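Local coordinates for cytochrome P450 (PDB 3WEC), which hydroxylates the quinoline nitrogen of an aurachin alkaloid precursor, using a heme iron in a cytochrome P450 fold, a step that confers antibiotic activity, at residues I262-I267 with R295-A300; A289-L294 with P347-L352; L352-G355 with H360-G363. One frame throughout, in Å; residues are numbered along the deposited sequence.

Contact 1: residues I262-I267 with R295-A300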
ATOM      1  N   ILE A 262       4.889   3.436  -8.657  1.00 29.87           N
ATOM      2  CA  ILE A 262       5.566   4.260  -9.624  1.00 31.18           C
ATOM      3  C   ILE A 262       6.820   3.511 -10.123  1.00 32.70           C
ATOM      4  O   ILE A 262       7.089   3.479 -11.338  1.00 33.35           O
ATOM      5  CB  ILE A 262       6.073   5.585  -8.968  1.00 31.16           C
ATOM      6  CG1 ILE A 262       4.941   6.346  -8.319  1.00 30.74           C
ATOM      7  CG2 ILE A 262       6.885   6.433  -9.963  1.00 32.88           C
ATOM      8  CD1 ILE A 262       4.558   7.610  -9.032  1.00 32.85           C
ATOM      9  N   GLY A 263       7.594   2.932  -9.184  1.00 30.98           N
ATOM     10  CA  GLY A 263       8.805   2.176  -9.567  1.00 33.09           C
ATOM     11  C   GLY A 263       8.516   0.953 -10.431  1.00 33.98           C
ATOM     12  O   GLY A 263       9.111   0.782 -11.489  1.00 36.11           O
ATOM     13  N   ASN A 264       7.577   0.132  -9.966  1.00 33.24           N
ATOM     14  CA  ASN A 264       7.070  -1.029 -10.691  1.00 34.92           C
ATOM     15  C   ASN A 264       6.452  -0.666 -12.051  1.00 36.93           C
ATOM     16  O   ASN A 264       6.602  -1.409 -12.987  1.00 38.73           O
ATOM     17  CB  ASN A 264       6.023  -1.747  -9.821  1.00 32.56           C
ATOM     18  CG  ASN A 264       6.643  -2.521  -8.680  1.00 32.52           C
ATOM     19  OD1 ASN A 264       7.885  -2.766  -8.622  1.00 32.52           O
ATOM     20  ND2 ASN A 264       5.798  -2.941  -7.765  1.00 30.48           N
ATOM     21  N   MET A 265       5.747   0.467 -12.136  1.00 37.38           N
ATOM     22  CA  MET A 265       5.174   0.924 -13.414  1.00 40.08           C
ATOM     23  C   MET A 265       6.278   1.135 -14.421  1.00 41.79           C
ATOM     24  O   MET A 265       6.218   0.645 -15.560  1.00 44.03           O
ATOM     25  CB  MET A 265       4.396   2.235 -13.246  1.00 40.36           C
ATOM     26  CG  MET A 265       3.727   2.693 -14.530  1.00 42.69           C
ATOM     27  SD  MET A 265       2.866   4.245 -14.315  1.00 44.26           S
ATOM     28  CE  MET A 265       1.331   3.689 -13.603  1.00 43.01           C
ATOM     29  N   LEU A 266       7.297   1.853 -13.967  1.00 41.23           N
ATOM     30  CA  LEU A 266       8.526   2.106 -14.722  1.00 42.52           C
ATOM     31  C   LEU A 266       9.223   0.818 -15.248  1.00 43.10           C
ATOM     32  O   LEU A 266       9.418   0.648 -16.453  1.00 44.66           O
ATOM     33  CB  LEU A 266       9.457   2.955 -13.844  1.00 41.60           C
ATOM     34  CG  LEU A 266       9.515   4.479 -14.015  1.00 43.36           C
ATOM     35  CD1 LEU A 266       8.557   5.079 -15.066  1.00 44.67           C
ATOM     36  CD2 LEU A 266       9.439   5.238 -12.716  1.00 39.21           C
ATOM     37  N   ILE A 267       9.547  -0.091 -14.327  1.00 42.19           N
ATOM     38  CA  ILE A 267      10.118  -1.403 -14.642  1.00 42.26           C
ATOM     39  C   ILE A 267       9.265  -2.122 -15.684  1.00 43.65           C
ATOM     40  O   ILE A 267       9.793  -2.708 -16.592  1.00 45.07           O
ATOM     41  CB  ILE A 267      10.217  -2.286 -13.364  1.00 40.64           C
ATOM     42  CG1 ILE A 267      11.063  -1.592 -12.283  1.00 39.14           C
ATOM     43  CG2 ILE A 267      10.732  -3.693 -13.684  1.00 41.13           C
ATOM     44  CD1 ILE A 267      10.927  -2.152 -10.884  1.00 36.61           C
ATOM     45  N   ARG A 295      -2.481  -4.593 -11.149  1.00 36.35           N
ATOM     46  CA  ARG A 295      -2.751  -6.033 -11.231  1.00 38.81           C
ATOM     47  C   ARG A 295      -1.472  -6.871 -11.442  1.00 39.58           C
ATOM     48  O   ARG A 295      -1.233  -7.826 -10.701  1.00 39.43           O
ATOM     49  CB  ARG A 295      -3.780  -6.375 -12.320  1.00 41.17           C
ATOM     50  CG  ARG A 295      -4.218  -7.828 -12.244  1.00 43.40           C
ATOM     51  CD  ARG A 295      -4.877  -8.334 -13.529  1.00 47.61           C
ATOM     52  NE  ARG A 295      -4.048  -8.321 -14.735  1.00 48.73           N
ATOM     53  CZ  ARG A 295      -3.141  -9.249 -15.081  1.00 50.55           C
ATOM     54  NH1 ARG A 295      -2.873 -10.287 -14.300  1.00 50.84           N
ATOM     55  NH2 ARG A 295      -2.497  -9.142 -16.235  1.00 50.76           N
ATOM     56  N   PHE A 296      -0.700  -6.512 -12.472  1.00 40.19           N
ATOM     57  CA  PHE A 296       0.543  -7.203 -12.871  1.00 41.47           C
ATOM     58  C   PHE A 296       1.654  -7.032 -11.843  1.00 39.67           C
ATOM     59  O   PHE A 296       2.429  -7.944 -11.615  1.00 41.90           O
ATOM     60  CB  PHE A 296       1.025  -6.663 -14.239  1.00 41.83           C
ATOM     61  CG  PHE A 296       2.068  -7.506 -14.906  1.00 43.60           C
ATOM     62  CD1 PHE A 296       1.739  -8.709 -15.517  1.00 45.94           C
ATOM     63  CD2 PHE A 296       3.394  -7.075 -14.969  1.00 43.68           C
ATOM     64  CE1 PHE A 296       2.726  -9.484 -16.160  1.00 48.12           C
ATOM     65  CE2 PHE A 296       4.377  -7.852 -15.599  1.00 45.36           C
ATOM     66  CZ  PHE A 296       4.037  -9.054 -16.212  1.00 47.18           C
ATOM     67  N   GLU A 297       1.776  -5.844 -11.262  1.00 37.23           N
ATOM     68  CA  GLU A 297       2.839  -5.623 -10.296  1.00 35.97           C
ATOM     69  C   GLU A 297       2.305  -4.829  -9.098  1.00 33.63           C
ATOM     70  O   GLU A 297       2.589  -3.644  -8.973  1.00 32.88           O
ATOM     71  CB  GLU A 297       4.031  -4.890 -10.933  1.00 36.66           C
ATOM     72  CG  GLU A 297       4.895  -5.718 -11.889  1.00 39.26           C
ATOM     73  CD  GLU A 297       5.905  -6.611 -11.200  1.00 40.55           C
ATOM     74  OE1 GLU A 297       5.845  -6.764  -9.962  1.00 40.04           O
ATOM     75  OE2 GLU A 297       6.762  -7.208 -11.905  1.00 44.13           O
ATOM     76  N   PRO A 298       1.552  -5.495  -8.207  1.00 32.73           N
ATOM     77  CA  PRO A 298       0.910  -4.771  -7.094  1.00 30.58           C
ATOM     78  C   PRO A 298       1.948  -4.352  -6.086  1.00 29.56           C
ATOM     79  O   PRO A 298       2.991  -4.994  -5.988  1.00 31.45           O
ATOM     80  CB  PRO A 298      -0.071  -5.808  -6.509  1.00 31.94           C
ATOM     81  CG  PRO A 298       0.087  -7.064  -7.337  1.00 33.65           C
ATOM     82  CD  PRO A 298       1.379  -6.959  -8.090  1.00 33.36           C
ATOM     83  N   PRO A 299       1.721  -3.233  -5.368  1.00 28.28           N
ATOM     84  CA  PRO A 299       2.790  -2.833  -4.445  1.00 26.94           C
ATOM     85  C   PRO A 299       2.757  -3.680  -3.157  1.00 27.91           C
ATOM     86  O   PRO A 299       3.810  -3.886  -2.506  1.00 27.92           O
ATOM     87  CB  PRO A 299       2.480  -1.353  -4.168  1.00 25.04           C
ATOM     88  CG  PRO A 299       0.995  -1.260  -4.352  1.00 26.39           C
ATOM     89  CD  PRO A 299       0.624  -2.249  -5.426  1.00 26.48           C
ATOM     90  N   ALA A 300       1.560  -4.164  -2.801  1.00 26.66           N
ATOM     91  CA  ALA A 300       1.407  -5.092  -1.705  1.00 28.67           C
ATOM     92  C   ALA A 300       1.072  -6.488  -2.242  1.00 29.96           C
ATOM     93  O   ALA A 300       0.017  -6.671  -2.833  1.00 29.59           O
ATOM     94  CB  ALA A 300       0.324  -4.624  -0.738  1.00 27.98           C
TER
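N264 meets E297 at close range, and this pair carries nearly all of the contact. Their CB atoms touch at 3.9 Å, and their CA atoms lie 6.3 Å apart. The two side chains then diverge, crossing at about a right angle. The amide and carboxylate planes are 37° apart, and no bond joins the two groups. N264 ND2 instead lies near backbone carbonyls. It is 3.5 Å from E297 O and 3.9 Å from P298 O, but neither approach is a hydrogen bond. The carboxylate of E297 also turns away from the amide. Its chain bends at CG (chi2 -81°), which takes the acid group off to partners on another part of the chain.

Those partners lie chiefly at R400. Its backbone O accepts a hydrogen bond from N264 ND2, its NH2 forms a salt bridge with E297 OE1, and its backbone is also hydrogen-bonded to that of P299. E297 OE1 has a second partner in Y27 OH.

Helix 240-271 is the long central helix of the P450 fold, and helix 286-296 is its K helix. E297 is the first residue to leave helical geometry at the end of the K helix. P298 and P299 then lead the chain to the active site, where P299 touches the heme and A300 touches the bound aurachin intermediate.

Across the pair itself, only packing is at work. N264 ND2 and E297 OE1 both find partners at R400 rather than in each other. The charge of E297 would therefore be offset mainly by the R400 guanidinium rather than by the neutral amide of N264.

Contact 2: residues A289-L294 with P347-L352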
ATOM      1  N   ALA A 289      -4.742   0.951 -18.048  1.00 50.25           N
ATOM      2  CA  ALA A 289      -3.306   0.700 -17.900  1.00 47.41           C
ATOM      3  C   ALA A 289      -2.839   0.790 -16.490  1.00 43.96           C
ATOM      4  O   ALA A 289      -1.914   0.068 -16.084  1.00 42.87           O
ATOM      5  CB  ALA A 289      -2.526   1.701 -18.717  1.00 48.39           C
ATOM      6  N   VAL A 290      -3.422   1.730 -15.748  1.00 42.72           N
ATOM      7  CA  VAL A 290      -3.080   1.890 -14.349  1.00 38.46           C
ATOM      8  C   VAL A 290      -3.564   0.675 -13.534  1.00 37.13           C
ATOM      9  O   VAL A 290      -2.771   0.042 -12.833  1.00 36.04           O
ATOM     10  CB  VAL A 290      -3.637   3.217 -13.801  1.00 38.13           C
ATOM     11  CG1 VAL A 290      -3.684   3.190 -12.273  1.00 35.00           C
ATOM     12  CG2 VAL A 290      -2.798   4.365 -14.298  1.00 38.45           C
ATOM     13  N   ALA A 291      -4.849   0.337 -13.668  1.00 38.47           N
ATOM     14  CA  ALA A 291      -5.430  -0.889 -13.097  1.00 38.80           C
ATOM     15  C   ALA A 291      -4.622  -2.152 -13.438  1.00 39.95           C
ATOM     16  O   ALA A 291      -4.526  -3.077 -12.617  1.00 40.55           O
ATOM     17  CB  ALA A 291      -6.868  -1.032 -13.589  1.00 40.85           C
ATOM     18  N   GLU A 292      -4.058  -2.181 -14.645  1.00 40.46           N
ATOM     19  CA  GLU A 292      -3.257  -3.299 -15.144  1.00 42.35           C
ATOM     20  C   GLU A 292      -1.863  -3.381 -14.511  1.00 40.98           C
ATOM     21  O   GLU A 292      -1.444  -4.463 -14.090  1.00 41.75           O
ATOM     22  CB  GLU A 292      -3.141  -3.261 -16.677  1.00 44.89           C
ATOM     23  CG  GLU A 292      -2.299  -4.409 -17.258  1.00 46.98           C
ATOM     24  CD  GLU A 292      -2.931  -5.810 -17.145  1.00 48.42           C
ATOM     25  OE1 GLU A 292      -3.927  -6.028 -16.421  1.00 47.53           O
ATOM     26  OE2 GLU A 292      -2.422  -6.725 -17.813  1.00 50.99           O
ATOM     27  N   VAL A 293      -1.143  -2.263 -14.463  1.00 39.02           N
ATOM     28  CA  VAL A 293       0.090  -2.192 -13.680  1.00 37.61           C
ATOM     29  C   VAL A 293      -0.199  -2.758 -12.279  1.00 36.23           C
ATOM     30  O   VAL A 293       0.456  -3.710 -11.807  1.00 36.99           O
ATOM     31  CB  VAL A 293       0.621  -0.721 -13.648  1.00 36.18           C
ATOM     32  CG1 VAL A 293       1.802  -0.543 -12.728  1.00 34.13           C
ATOM     33  CG2 VAL A 293       0.983  -0.253 -15.057  1.00 37.79           C
ATOM     34  N   LEU A 294      -1.233  -2.228 -11.646  1.00 36.49           N
ATOM     35  CA  LEU A 294      -1.530  -2.552 -10.244  1.00 34.15           C
ATOM     36  C   LEU A 294      -1.853  -4.035 -10.103  1.00 35.54           C
ATOM     37  O   LEU A 294      -1.501  -4.652  -9.069  1.00 34.55           O
ATOM     38  CB  LEU A 294      -2.680  -1.694  -9.689  1.00 32.72           C
ATOM     39  CG  LEU A 294      -2.422  -0.260  -9.226  1.00 31.47           C
ATOM     40  CD1 LEU A 294      -3.718   0.508  -9.133  1.00 31.29           C
ATOM     41  CD2 LEU A 294      -1.710  -0.123  -7.900  1.00 29.27           C
ATOM     42  N   PRO A 347     -10.067  -5.042 -21.580  1.00 84.85           N
ATOM     43  CA  PRO A 347     -11.364  -4.396 -21.422  1.00 88.56           C
ATOM     44  C   PRO A 347     -12.127  -5.043 -20.261  1.00 89.10           C
ATOM     45  O   PRO A 347     -13.219  -5.581 -20.445  1.00 91.73           O
ATOM     46  CB  PRO A 347     -12.045  -4.665 -22.770  1.00 93.67           C
ATOM     47  CG  PRO A 347     -11.336  -5.857 -23.373  1.00 95.06           C
ATOM     48  CD  PRO A 347     -10.141  -6.187 -22.510  1.00 90.79           C
ATOM     49  N   ASP A 348     -11.552  -4.953 -19.068  1.00 85.26           N
ATOM     50  CA  ASP A 348     -11.823  -5.916 -18.002  1.00 87.98           C
ATOM     51  C   ASP A 348     -11.219  -5.379 -16.692  1.00 86.36           C
ATOM     52  O   ASP A 348     -11.885  -4.633 -15.943  1.00 86.02           O
ATOM     53  CB  ASP A 348     -11.211  -7.284 -18.417  1.00 90.73           C
ATOM     54  CG  ASP A 348     -11.394  -8.398 -17.370  1.00 89.55           C
ATOM     55  OD1 ASP A 348     -11.270  -8.162 -16.150  1.00 82.88           O
ATOM     56  OD2 ASP A 348     -11.617  -9.550 -17.795  1.00 93.44           O
ATOM     57  N   VAL A 349      -9.952  -5.749 -16.445  1.00 83.41           N
ATOM     58  CA  VAL A 349      -9.166  -5.349 -15.235  1.00 77.02           C
ATOM     59  C   VAL A 349      -9.858  -5.565 -13.867  1.00 74.55           C
ATOM     60  O   VAL A 349     -10.246  -4.613 -13.171  1.00 75.83           O
ATOM     61  CB  VAL A 349      -8.552  -3.926 -15.329  1.00 73.62           C
ATOM     62  CG1 VAL A 349      -7.478  -3.783 -14.259  1.00 70.28           C
ATOM     63  CG2 VAL A 349      -7.939  -3.660 -16.705  1.00 74.91           C
ATOM     64  N   SER A 350      -9.999  -6.842 -13.515  1.00 71.82           N
ATOM     65  CA  SER A 350     -10.449  -7.313 -12.209  1.00 65.81           C
ATOM     66  C   SER A 350      -9.145  -7.489 -11.465  1.00 61.19           C
ATOM     67  O   SER A 350      -8.169  -8.024 -12.049  1.00 61.10           O
ATOM     68  CB  SER A 350     -11.168  -8.667 -12.394  1.00 69.05           C
ATOM     69  OG  SER A 350     -11.472  -9.316 -11.167  1.00 68.13           O
ATOM     70  N   SER A 351      -9.092  -7.020 -10.211  1.00 54.28           N
ATOM     71  CA  SER A 351      -7.835  -7.000  -9.450  1.00 48.94           C
ATOM     72  C   SER A 351      -8.100  -7.080  -7.942  1.00 46.37           C
ATOM     73  O   SER A 351      -9.119  -6.557  -7.459  1.00 45.85           O
ATOM     74  CB  SER A 351      -7.012  -5.734  -9.800  1.00 46.86           C
ATOM     75  OG  SER A 351      -6.006  -5.435  -8.839  1.00 42.83           O
ATOM     76  N   LEU A 352      -7.206  -7.764  -7.220  1.00 42.39           N
ATOM     77  CA  LEU A 352      -7.238  -7.779  -5.753  1.00 39.17           C
ATOM     78  C   LEU A 352      -6.300  -6.748  -5.086  1.00 35.60           C
ATOM     79  O   LEU A 352      -6.191  -6.728  -3.872  1.00 34.48           O
ATOM     80  CB  LEU A 352      -6.940  -9.177  -5.219  1.00 39.32           C
ATOM     81  CG  LEU A 352      -7.892 -10.287  -5.667  1.00 42.55           C
ATOM     82  CD1 LEU A 352      -7.194 -11.610  -5.414  1.00 44.09           C
ATOM     83  CD2 LEU A 352      -9.222 -10.206  -4.938  1.00 42.77           C
TER
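A turn of helix 286-296 lies beside an irregular stretch of chain, and the backbones come nearest at A291 and V349, with CA atoms 6.2 Å apart. V349 has positive phi (50°), and its CB points at the helix. A291 CB points back to meet it. The two CB atoms are 3.8 Å apart, a normal apolar contact. The valine CG1 is modelled too close to A291 CB, so its exact position is doubtful.

E292, next along the helix, does not bond to 347-352. Its CG is anti to the backbone N (chi1 180°), and a bend at the next torsion (69°) brings the carboxylate nearer the loop side. There OE1 forms a salt bridge with R295 NE, and OE2 forms one with R346 NE and accepts a hydrogen bond from S343 N.

E292 and R295 fit the ExxR motif of the P450 K helix. With R346 from the meander loop they form the E-R-R triad of the family. The segment 347-352 follows directly on R346, so V349 packs beside the place where the triad ties the meander to the helix.

Further along, S351 also points its CB toward the helix, and its OG is hydrogen-bonded to S353 N.

Contact 3: residues L352-G355 with H360-G363. With HEM (protoporphyrin IX containing Fe), chain B.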
ATOM      1  N   LEU A 352      -7.206  -7.764  -7.220  1.00 42.39           N
ATOM      2  CA  LEU A 352      -7.238  -7.779  -5.753  1.00 39.17           C
ATOM      3  C   LEU A 352      -6.300  -6.748  -5.086  1.00 35.60           C
ATOM      4  O   LEU A 352      -6.191  -6.728  -3.872  1.00 34.48           O
ATOM      5  CB  LEU A 352      -6.940  -9.177  -5.219  1.00 39.32           C
ATOM      6  CG  LEU A 352      -7.892 -10.287  -5.667  1.00 42.55           C
ATOM      7  CD1 LEU A 352      -7.194 -11.610  -5.414  1.00 44.09           C
ATOM      8  CD2 LEU A 352      -9.222 -10.206  -4.938  1.00 42.77           C
ATOM      9  N   SER A 353      -5.675  -5.863  -5.860  1.00 33.73           N
ATOM     10  CA  SER A 353      -4.611  -5.023  -5.294  1.00 33.10           C
ATOM     11  C   SER A 353      -5.019  -4.016  -4.184  1.00 30.27           C
ATOM     12  O   SER A 353      -4.173  -3.563  -3.429  1.00 26.92           O
ATOM     13  CB  SER A 353      -3.772  -4.375  -6.401  1.00 32.66           C
ATOM     14  OG  SER A 353      -3.276  -5.417  -7.212  1.00 35.86           O
ATOM     15  N   TYR A 354      -6.324  -3.716  -4.116  1.00 30.35           N
ATOM     16  CA  TYR A 354      -6.861  -2.817  -3.112  1.00 28.93           C
ATOM     17  C   TYR A 354      -7.660  -3.534  -2.002  1.00 29.65           C
ATOM     18  O   TYR A 354      -8.231  -2.876  -1.129  1.00 28.64           O
ATOM     19  CB  TYR A 354      -7.724  -1.777  -3.791  1.00 29.25           C
ATOM     20  CG  TYR A 354      -7.028  -0.683  -4.598  1.00 28.66           C
ATOM     21  CD1 TYR A 354      -6.046   0.157  -3.999  1.00 27.05           C
ATOM     22  CD2 TYR A 354      -7.386  -0.430  -5.958  1.00 29.47           C
ATOM     23  CE1 TYR A 354      -5.443   1.196  -4.706  1.00 25.86           C
ATOM     24  CE2 TYR A 354      -6.786   0.629  -6.673  1.00 29.11           C
ATOM     25  CZ  TYR A 354      -5.788   1.415  -6.025  1.00 27.18           C
ATOM     26  OH  TYR A 354      -5.189   2.458  -6.666  1.00 26.58           O
ATOM     27  N   GLY A 355      -7.687  -4.869  -2.018  1.00 30.78           N
ATOM     28  CA  GLY A 355      -8.416  -5.629  -1.020  1.00 32.87           C
ATOM     29  C   GLY A 355      -9.853  -5.658  -1.528  1.00 35.56           C
ATOM     30  O   GLY A 355     -10.117  -5.131  -2.611  1.00 36.66           O
ATOM     31  N   HIS A 360     -11.772  -2.419   1.886  1.00 32.16           N
ATOM     32  CA  HIS A 360     -11.291  -1.934   0.578  1.00 31.44           C
ATOM     33  C   HIS A 360     -10.525  -0.638   0.663  1.00 28.98           C
ATOM     34  O   HIS A 360     -11.010   0.339   1.227  1.00 28.03           O
ATOM     35  CB  HIS A 360     -12.426  -1.688  -0.349  1.00 33.05           C
ATOM     36  CG  HIS A 360     -12.000  -1.408  -1.752  1.00 32.57           C
ATOM     37  ND1 HIS A 360     -11.981  -0.162  -2.262  1.00 32.46           N
ATOM     38  CD2 HIS A 360     -11.585  -2.263  -2.770  1.00 33.80           C
ATOM     39  CE1 HIS A 360     -11.587  -0.210  -3.549  1.00 33.47           C
ATOM     40  NE2 HIS A 360     -11.348  -1.510  -3.862  1.00 34.09           N
ATOM     41  N   CYS A 361      -9.314  -0.613   0.116  1.00 27.71           N
ATOM     42  CA  CYS A 361      -8.439   0.567   0.306  1.00 24.82           C
ATOM     43  C   CYS A 361      -9.104   1.952   0.304  1.00 24.63           C
ATOM     44  O   CYS A 361      -9.204   2.528  -0.707  1.00 26.38           O
ATOM     45  CB  CYS A 361      -7.410   0.661  -0.794  1.00 23.87           C
ATOM     46  SG  CYS A 361      -6.319   2.128  -0.488  1.00 22.64           S
ATOM     47  N   LEU A 362      -9.446   2.557   1.413  1.00 25.34           N
ATOM     48  CA  LEU A 362      -9.960   3.928   1.392  1.00 26.30           C
ATOM     49  C   LEU A 362      -9.305   4.966   0.429  1.00 27.18           C
ATOM     50  O   LEU A 362     -10.027   5.821  -0.119  1.00 27.97           O
ATOM     51  CB  LEU A 362     -10.049   4.476   2.835  1.00 27.62           C
ATOM     52  CG  LEU A 362     -10.748   5.825   3.022  1.00 29.01           C
ATOM     53  CD1 LEU A 362     -12.235   5.624   2.794  1.00 33.77           C
ATOM     54  CD2 LEU A 362     -10.528   6.396   4.401  1.00 30.95           C
ATOM     55  N   GLY A 363      -7.957   4.939   0.266  1.00 28.05           N
ATOM     56  CA  GLY A 363      -7.280   5.874  -0.624  1.00 26.64           C
ATOM     57  C   GLY A 363      -7.265   5.506  -2.108  1.00 27.72           C
ATOM     58  O   GLY A 363      -6.527   6.092  -2.879  1.00 27.18           O
TER
HETATM   59  CHA HEM B 501      -6.102  -0.380   3.092  1.00 25.08           C
HETATM   60  CHB HEM B 501      -3.618  -1.243  -1.125  1.00 24.97           C
HETATM   61  CHC HEM B 501      -2.983   3.585  -1.746  1.00 24.00           C
HETATM   62  CHD HEM B 501      -5.336   4.415   2.644  1.00 22.71           C
HETATM   63  C1A HEM B 501      -5.405  -0.964   1.968  1.00 24.28           C
HETATM   64  C2A HEM B 501      -5.219  -2.449   1.866  1.00 28.16           C
HETATM   65  C3A HEM B 501      -4.504  -2.666   0.631  1.00 29.55           C
HETATM   66  C4A HEM B 501      -4.293  -1.312   0.123  1.00 24.80           C
HETATM   67  CMA HEM B 501      -4.055  -4.016   0.025  1.00 28.39           C
HETATM   68  CAA HEM B 501      -5.669  -3.618   2.752  1.00 27.61           C
HETATM   69  CBA HEM B 501      -7.084  -3.933   2.233  1.00 27.44           C
HETATM   70  CGA HEM B 501      -7.628  -5.251   2.818  1.00 31.98           C
HETATM   71  O1A HEM B 501      -7.209  -5.708   3.922  1.00 28.10           O
HETATM   72  O2A HEM B 501      -8.550  -5.841   2.185  1.00 31.39           O
HETATM   73  C1B HEM B 501      -3.217   0.062  -1.646  1.00 26.52           C
HETATM   74  C2B HEM B 501      -2.598   0.110  -2.968  1.00 23.93           C
HETATM   75  C3B HEM B 501      -2.400   1.528  -3.097  1.00 24.75           C
HETATM   76  C4B HEM B 501      -2.924   2.129  -1.876  1.00 25.81           C
HETATM   77  CMB HEM B 501      -2.190  -0.969  -3.932  1.00 24.45           C
HETATM   78  CAB HEM B 501      -1.769   2.147  -4.292  1.00 26.47           C
HETATM   79  CBB HEM B 501      -0.867   3.081  -4.129  1.00 27.54           C
HETATM   80  C1C HEM B 501      -3.610   4.243  -0.620  1.00 23.95           C
HETATM   81  C2C HEM B 501      -3.490   5.683  -0.383  1.00 24.97           C
HETATM   82  C3C HEM B 501      -4.178   5.887   0.909  1.00 25.46           C
HETATM   83  C4C HEM B 501      -4.643   4.598   1.379  1.00 21.40           C
HETATM   84  CMC HEM B 501      -2.798   6.656  -1.297  1.00 27.00           C
HETATM   85  CAC HEM B 501      -4.362   7.151   1.696  1.00 26.36           C
HETATM   86  CBC HEM B 501      -4.128   8.340   1.188  1.00 29.59           C
HETATM   87  C1D HEM B 501      -5.714   3.115   3.212  1.00 24.71           C
HETATM   88  C2D HEM B 501      -6.531   3.054   4.421  1.00 26.67           C
HETATM   89  C3D HEM B 501      -6.769   1.608   4.591  1.00 26.71           C
HETATM   90  C4D HEM B 501      -6.112   1.038   3.403  1.00 26.02           C
HETATM   91  CMD HEM B 501      -6.936   4.204   5.315  1.00 28.24           C
HETATM   92  CAD HEM B 501      -7.507   0.908   5.696  1.00 26.80           C
HETATM   93  CBD HEM B 501      -8.937   0.647   5.164  1.00 24.47           C
HETATM   94  CGD HEM B 501      -9.817  -0.032   6.159  1.00 27.50           C
HETATM   95  O1D HEM B 501     -11.037   0.300   6.156  1.00 29.53           O
HETATM   96  O2D HEM B 501      -9.312  -0.889   6.956  1.00 26.52           O
HETATM   97  NA  HEM B 501      -4.931  -0.202   0.819  1.00 25.41           N
HETATM   98  NB  HEM B 501      -3.480   1.243  -1.011  1.00 25.46           N
HETATM   99  NC  HEM B 501      -4.354   3.580   0.401  1.00 22.44           N
HETATM  100  ND  HEM B 501      -5.509   1.926   2.575  1.00 27.49           N
HETATM  101 FE   HEM B 501      -4.402   1.703   0.806  1.00 24.39          FE
HETATM  102  O   HOH W   1      -2.088   1.382   1.632  1.00 21.46           O
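The two segments run close where the CA atoms of Y354 and C361 are 5.1 Å apart and those of G355 and H360 are 4.9 Å apart. L352 to G355 forms a type I beta turn, closed by a hydrogen bond from G355 N to L352 O. This is the cysteine-ligand loop of P450s, with the pattern FGxGxHxCxG and Y354 in the place of the phenylalanine. One backbone hydrogen bond spans the segments. C361 N donates it to Y354 O at 2.8 Å, nearly straight at 169° and in the carbonyl plane.

C361 SG lies anti to its own N (chi1 -179°), which carries the sulfur to the heme iron. C361 CB touches Y354 CD1 at 3.5 Å. The sulfur itself sits obliquely to the tyrosine ring, in a sulfur-aromatic contact. The edge of the ring meets pyrrole B of the heme. Heme C4B lies in the ring plane, and Y354 CE1 is 3.5 Å from heme C3B. The tyrosine hydroxyl is held by N368 OD1, which would limit the ring's swing.

H360 turns the edge of its imidazole to the loop. Its CD2 is 3.2 Å from G355 O, near the ring plane, and NE2 lies by Y354 CB. H360 O accepts a hydrogen bond from R112 NH2, and R112 also binds the heme.

G355 brings its CA close to the propionate oxygen O2A. G363, at the N-cap of helix 364-381, packs its CA against C3C of pyrrole C on the cysteine side of the heme. The iron is bound by C361 SG at 2.4 Å, and a water stands on its opposite side at 2.5 Å.

Contacts 1 and 2 both use helix 286-296, contact 1 where the chain leaves it and contact 2 within its last turns. Contacts 2 and 3 share L352. Contact 1 is fully buried, whereas contacts 2 and 3 are partly buried, and contact 2 lies farthest from the chain's centre. Contact 3 is the one built around the heme iron and the one with a hydrogen bond between its segments. Contacts 1 and 2 join their segments by packing, with their charged groups paired to residues outside. S353 of contact 3 touches both others. Its OG lies 2.7 Å from L294 O, a probable hydrogen bond, and packs 3.3 Å from P298 CB.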